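PDB 6YJO: FAD-binding PCMH-type domain-containing protein from Gibberella zeae, which binds covalently attached FAD and probably works as an oxygen-dependent, FAD-linked oxidoreductase. Local coordinates for residues A[55-60]-A[96-101]; A[107-110]-A[116-119]. All coordinates share one frame; numbering follows the deposited sequence.

Contact 1. Residues A[55-60]-A[96-101]; sequences VKEVKP and SAKSGG. With FAD (flavin-adenine dinucleotide), chain C.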
# COMPACT_ATOMS: atom_id res chain seq x y z
N VAL A 55 20.66 1.14 -16.67
CA VAL A 55 20.76 2.33 -15.83
C VAL A 55 19.38 2.94 -15.60
O VAL A 55 19.14 3.59 -14.58
CB VAL A 55 21.74 3.34 -16.45
CG1 VAL A 55 21.01 4.39 -17.29
CG2 VAL A 55 22.57 4.00 -15.36
N LYS A 56 18.46 2.74 -16.55
CA LYS A 56 17.10 3.26 -16.44
C LYS A 56 16.21 2.36 -15.59
O LYS A 56 15.23 2.85 -15.01
CB LYS A 56 16.51 3.43 -17.84
CG LYS A 56 15.34 4.39 -17.95
CD LYS A 56 14.87 4.52 -19.40
CE LYS A 56 15.79 5.39 -20.24
NZ LYS A 56 15.65 6.83 -19.95
N GLU A 57 16.52 1.07 -15.50
CA GLU A 57 15.75 0.11 -14.73
C GLU A 57 16.20 0.04 -13.28
O GLU A 57 15.39 -0.27 -12.39
CB GLU A 57 15.84 -1.28 -15.36
CG GLU A 57 14.72 -2.22 -14.95
CD GLU A 57 13.38 -1.79 -15.49
OE1 GLU A 57 13.18 -1.88 -16.72
OE2 GLU A 57 12.53 -1.34 -14.70
N VAL A 58 17.49 0.31 -13.02
CA VAL A 58 18.04 0.27 -11.67
C VAL A 58 17.72 1.53 -10.88
O VAL A 58 17.91 1.55 -9.66
CB VAL A 58 19.55 0.00 -11.79
CG1 VAL A 58 20.31 0.45 -10.55
CG2 VAL A 58 19.80 -1.48 -12.07
N LYS A 59 17.20 2.56 -11.53
CA LYS A 59 16.79 3.79 -10.87
C LYS A 59 15.53 3.53 -10.04
O LYS A 59 14.47 3.27 -10.62
CB LYS A 59 16.53 4.88 -11.91
CG LYS A 59 16.90 6.29 -11.48
CD LYS A 59 16.07 7.33 -12.22
CE LYS A 59 16.67 8.72 -12.16
NZ LYS A 59 15.63 9.78 -12.25
N PRO A 60 15.59 3.59 -8.71
CA PRO A 60 14.41 3.26 -7.90
C PRO A 60 13.35 4.35 -8.02
O PRO A 60 13.61 5.44 -8.53
CB PRO A 60 14.98 3.18 -6.49
CG PRO A 60 16.04 4.23 -6.49
CD PRO A 60 16.66 4.17 -7.88
N SER A 96 13.86 -11.25 -5.89
CA SER A 96 12.85 -10.29 -5.47
C SER A 96 12.10 -9.80 -6.69
O SER A 96 12.69 -9.52 -7.73
CB SER A 96 13.49 -9.12 -4.72
OG SER A 96 13.68 -9.44 -3.35
N ALA A 97 10.78 -9.69 -6.55
CA ALA A 97 9.91 -9.24 -7.63
C ALA A 97 9.61 -7.76 -7.45
O ALA A 97 9.39 -7.28 -6.34
CB ALA A 97 8.61 -10.05 -7.66
N LYS A 98 9.62 -7.03 -8.57
CA LYS A 98 9.22 -5.63 -8.60
C LYS A 98 8.13 -5.46 -9.65
O LYS A 98 8.32 -5.85 -10.81
CB LYS A 98 10.41 -4.72 -8.92
CG LYS A 98 10.09 -3.23 -8.84
CD LYS A 98 10.48 -2.48 -10.10
CE LYS A 98 11.98 -2.21 -10.16
NZ LYS A 98 12.40 -1.81 -11.53
N SER A 99 7.00 -4.87 -9.25
CA SER A 99 5.88 -4.63 -10.15
C SER A 99 5.80 -3.16 -10.53
O SER A 99 6.16 -2.77 -11.64
CB SER A 99 4.57 -5.10 -9.51
OG SER A 99 3.44 -4.60 -10.21
N GLY A 100 5.33 -2.33 -9.60
CA GLY A 100 5.26 -0.90 -9.84
C GLY A 100 6.50 -0.15 -9.39
O GLY A 100 6.85 0.89 -9.95
N GLY A 101 7.17 -0.67 -8.36
CA GLY A 101 8.37 -0.06 -7.85
C GLY A 101 8.16 1.00 -6.79
O GLY A 101 9.12 1.70 -6.45
PA FAD C . 7.14 -2.69 -5.68
O1A FAD C . 8.38 -2.06 -5.16
O2A FAD C . 7.26 -3.22 -7.12
O5B FAD C . 6.65 -3.84 -4.72
C5B FAD C . 6.54 -3.63 -3.30
C4B FAD C . 6.60 -4.96 -2.59
O4B FAD C . 5.79 -5.92 -3.32
C3B FAD C . 7.99 -5.57 -2.50
O3B FAD C . 8.14 -6.32 -1.30
C2B FAD C . 8.04 -6.47 -3.73
O2B FAD C . 8.97 -7.53 -3.59
C1B FAD C . 6.61 -7.00 -3.75
N9A FAD C . 6.16 -7.45 -5.07
C8A FAD C . 5.99 -6.69 -6.20
N7A FAD C . 5.58 -7.38 -7.24
C5A FAD C . 5.46 -8.67 -6.76
C6A FAD C . 5.07 -9.88 -7.37
N6A FAD C . 4.70 -9.99 -8.65
N1A FAD C . 5.06 -10.99 -6.60
C2A FAD C . 5.42 -10.89 -5.32
N3A FAD C . 5.82 -9.81 -4.64
C4A FAD C . 5.82 -8.72 -5.42
N1 FAD C . -0.76 2.68 -0.47
C2 FAD C . -2.05 2.75 -0.02
O2 FAD C . -2.52 1.88 0.73
N3 FAD C . -2.86 3.80 -0.40
C4 FAD C . -2.50 4.85 -1.23
O4 FAD C . -3.30 5.74 -1.50
C4X FAD C . -1.13 4.77 -1.70
N5 FAD C . -0.70 5.72 -2.49
C5X FAD C . 0.61 5.64 -2.94
C6 FAD C . 1.10 6.65 -3.76
C7 FAD C . 2.40 6.60 -4.27
C7M FAD C . 2.88 7.71 -5.17
C8 FAD C . 3.25 5.55 -3.89
C8M FAD C . 4.66 5.46 -4.41
C9 FAD C . 2.77 4.54 -3.06
C9A FAD C . 1.46 4.58 -2.58
N10 FAD C . 0.95 3.58 -1.74
C10 FAD C . -0.34 3.65 -1.27
C1' FAD C . 1.80 2.47 -1.29
C2' FAD C . 1.67 1.21 -2.14
O2' FAD C . 0.47 0.52 -1.81
C3' FAD C . 2.87 0.31 -1.85
O3' FAD C . 4.06 1.06 -2.07
C4' FAD C . 2.93 -0.96 -2.71
O4' FAD C . 3.32 -2.07 -1.91
C5' FAD C . 3.91 -0.79 -3.85
O5' FAD C . 3.68 -1.83 -4.82
P FAD C . 4.45 -1.83 -6.19
O1P FAD C . 4.30 -3.19 -6.86
O2P FAD C . 4.05 -0.64 -6.98
O3P FAD C . 5.95 -1.64 -5.66
O HOH W 1 12.37 1.62 -11.34
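The ammonium of Lys98 meets the carboxylate of Glu57 in a salt bridge, Lys98 NZ lying 3.2 Å from Glu57 OE2, and this single pair of residues carries the direct contact between the two segments. Lys98 starts out with CG anti to the backbone N (chi1 -174°), which sets Lys98 CG 3.3 Å from FAD O2A; the bends at chi2 and chi3 then take NZ away from the phosphates to the carboxylate. Around NZ three further oxygens gather, each in a weak hydrogen bond: the carbonyl O of Glu57, 3.5 Å from Lys98 NZ, the hydroxyl of Tyr109, and a water that in turn donates to Lys59 O. Glu57 O is also held by a hydrogen bond with Tyr109 OH. The buried amine is thus held by one salt bridge and three weak hydrogen bonds. Glu57 divides its own charge, since OE1 takes a salt bridge from Arg337 and a hydrogen bond from Gln53, which would probably favour the ionised carboxylate.

The backbone of 96-101 serves the cofactor. Ser99 N donates to FAD O2A at 2.7 Å and Gly101 N to that same oxygen at 2.8 Å, while Gly100 N points almost straight at FAD O1P (3.1 Å, 172°). Ala97 O accepts from the ribose hydroxyl FAD O2B at 2.8 Å. The turn from Ser99 to Gly101 thus wraps the pyrophosphate with its backbone N-H groups, as in the PCMH-type FAD-binding fold. Ser99 OG is bonded to Ala138 O. Strand 95-98 is an outer strand of the three-stranded parallel sheet, paired with 116-119, and helix 52-57 lays Glu57 against Ile72 of strand 71-73, the sheet's other outer strand.

Contact 2. Residues A[107-110]-A[116-119]; sequences FGYG and LVIV. With FAD (flavin-adenine dinucleotide), chain C.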
# COMPACT_ATOMS: atom_id res chain seq x y z
N PHE A 107 12.21 -2.12 -1.89
CA PHE A 107 12.31 -3.55 -1.66
C PHE A 107 12.02 -4.36 -2.91
O PHE A 107 12.31 -5.56 -2.94
CB PHE A 107 11.35 -3.97 -0.54
CG PHE A 107 11.75 -3.49 0.84
CD1 PHE A 107 12.93 -2.78 1.05
CD2 PHE A 107 10.94 -3.77 1.94
CE1 PHE A 107 13.28 -2.36 2.33
CE2 PHE A 107 11.30 -3.34 3.21
CZ PHE A 107 12.47 -2.64 3.41
N GLY A 108 11.47 -3.74 -3.96
CA GLY A 108 11.37 -4.42 -5.24
C GLY A 108 12.70 -4.98 -5.70
O GLY A 108 12.75 -6.06 -6.30
N TYR A 109 13.79 -4.25 -5.44
CA TYR A 109 15.12 -4.71 -5.79
C TYR A 109 15.68 -5.69 -4.76
O TYR A 109 16.63 -6.42 -5.07
CB TYR A 109 16.08 -3.52 -5.93
CG TYR A 109 15.68 -2.57 -7.03
CD1 TYR A 109 16.15 -2.73 -8.32
CD2 TYR A 109 14.81 -1.51 -6.78
CE1 TYR A 109 15.78 -1.87 -9.33
CE2 TYR A 109 14.43 -0.64 -7.79
CZ TYR A 109 14.92 -0.83 -9.07
OH TYR A 109 14.55 0.04 -10.07
N GLY A 110 15.11 -5.72 -3.56
CA GLY A 110 15.52 -6.63 -2.50
C GLY A 110 15.97 -5.96 -1.22
O GLY A 110 16.26 -6.67 -0.24
N LEU A 116 18.66 -11.36 -7.91
CA LEU A 116 17.95 -11.43 -9.18
C LEU A 116 16.61 -10.73 -8.99
O LEU A 116 15.85 -11.07 -8.08
CB LEU A 116 17.74 -12.88 -9.63
CG LEU A 116 16.75 -13.08 -10.79
CD1 LEU A 116 17.25 -12.44 -12.09
CD2 LEU A 116 16.45 -14.56 -11.00
N VAL A 117 16.35 -9.74 -9.82
CA VAL A 117 15.14 -8.92 -9.70
C VAL A 117 14.27 -9.16 -10.92
O VAL A 117 14.65 -8.83 -12.05
CB VAL A 117 15.49 -7.43 -9.54
CG1 VAL A 117 14.23 -6.58 -9.60
CG2 VAL A 117 16.21 -7.20 -8.22
N ILE A 118 13.10 -9.74 -10.69
CA ILE A 118 12.17 -10.15 -11.74
C ILE A 118 11.16 -9.03 -11.90
O ILE A 118 10.25 -8.87 -11.07
CB ILE A 118 11.50 -11.49 -11.39
CG1 ILE A 118 12.56 -12.59 -11.22
CG2 ILE A 118 10.49 -11.89 -12.46
CD1 ILE A 118 12.01 -13.92 -10.73
N VAL A 119 11.31 -8.23 -12.95
CA VAL A 119 10.46 -7.08 -13.21
C VAL A 119 9.25 -7.55 -14.01
O VAL A 119 9.35 -7.82 -15.21
CB VAL A 119 11.22 -5.97 -13.95
CG1 VAL A 119 10.26 -4.86 -14.39
CG2 VAL A 119 12.33 -5.41 -13.08
PA FAD C . 7.14 -2.69 -5.68
O1A FAD C . 8.38 -2.06 -5.16
O2A FAD C . 7.26 -3.22 -7.12
O5B FAD C . 6.65 -3.84 -4.72
C5B FAD C . 6.54 -3.63 -3.30
C4B FAD C . 6.60 -4.96 -2.59
O4B FAD C . 5.79 -5.92 -3.32
C3B FAD C . 7.99 -5.57 -2.50
O3B FAD C . 8.14 -6.32 -1.30
C2B FAD C . 8.04 -6.47 -3.73
O2B FAD C . 8.97 -7.53 -3.59
C1B FAD C . 6.61 -7.00 -3.75
N9A FAD C . 6.16 -7.45 -5.07
C8A FAD C . 5.99 -6.69 -6.20
N7A FAD C . 5.58 -7.38 -7.24
C5A FAD C . 5.46 -8.67 -6.76
C6A FAD C . 5.07 -9.88 -7.37
N6A FAD C . 4.70 -9.99 -8.65
N1A FAD C . 5.06 -10.99 -6.60
C2A FAD C . 5.42 -10.89 -5.32
N3A FAD C . 5.82 -9.81 -4.64
C4A FAD C . 5.82 -8.72 -5.42
N1 FAD C . -0.76 2.68 -0.47
C2 FAD C . -2.05 2.75 -0.02
O2 FAD C . -2.52 1.88 0.73
N3 FAD C . -2.86 3.80 -0.40
C4 FAD C . -2.50 4.85 -1.23
O4 FAD C . -3.30 5.74 -1.50
C4X FAD C . -1.13 4.77 -1.70
N5 FAD C . -0.70 5.72 -2.49
C5X FAD C . 0.61 5.64 -2.94
C6 FAD C . 1.10 6.65 -3.76
C7 FAD C . 2.40 6.60 -4.27
C7M FAD C . 2.88 7.71 -5.17
C8 FAD C . 3.25 5.55 -3.89
C8M FAD C . 4.66 5.46 -4.41
C9 FAD C . 2.77 4.54 -3.06
C9A FAD C . 1.46 4.58 -2.58
N10 FAD C . 0.95 3.58 -1.74
C10 FAD C . -0.34 3.65 -1.27
C1' FAD C . 1.80 2.47 -1.29
C2' FAD C . 1.67 1.21 -2.14
O2' FAD C . 0.47 0.52 -1.81
C3' FAD C . 2.87 0.31 -1.85
O3' FAD C . 4.06 1.06 -2.07
C4' FAD C . 2.93 -0.96 -2.71
O4' FAD C . 3.32 -2.07 -1.91
C5' FAD C . 3.91 -0.79 -3.85
O5' FAD C . 3.68 -1.83 -4.82
P FAD C . 4.45 -1.83 -6.19
O1P FAD C . 4.30 -3.19 -6.86
O2P FAD C . 4.05 -0.64 -6.98
O3P FAD C . 5.95 -1.64 -5.66
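With chi1 at 172°, Val117 sets CG1 anti to its backbone N and leaves CG2 anti to the carbonyl carbon, and the two methyls divide the opposing turn between them. Val117 CG2 lies 3.3 Å from Tyr109 O and 3.6 Å from Tyr109 CA, while Val117 CG1 rests 3.7 Å from Gly108 O. The CB of Tyr109 adds an apolar touch to Val117 CG2 at 4.3 Å. No hydrogen bond crosses here: the valine packs mainly against peptide backbone, and the tyrosine side chain sets out away from the strand, its OH being hydrogen-bonded to Glu57 O.

Strand 116-119 is the central strand of the three-stranded parallel sheet in the PCMH-type FAD-binding domain, flanked by 71-73 and 95-98, and Val117 pairs through its backbone with Ala71 and Ala73. Its side chain rises from this sheet toward the loop that joins 95-98 to 116-119. That loop turns at Phe107 to Gly110, where Gly110 N makes a weak bond to Phe107 O at 2.9 Å. The turn also borders the cofactor: Gly108 N comes within 3.7 Å of FAD O1A, and Phe107 CB is 4.1 Å from the ribose oxygen FAD O3B.

From the N terminus, contact 1 comes first: helix 52-57 and the residues after it meet the end of strand 95-98, closing a loop of 35 residues that includes strand 71-73 and helix 78-90. Contact 2 follows, closing a loop of only five residues between 107-110 and 116-119, so the two lie in series and neither encloses the other. The centres of contact 1 and contact 2 are about 7 Å apart. The Tyr109 hydroxyl bridges them directly, and the backbone pairing of 95-98 with 116-119 joins them again within the sheet. Together they connect helix 52-57, the small parallel sheet and the loop alongside FAD.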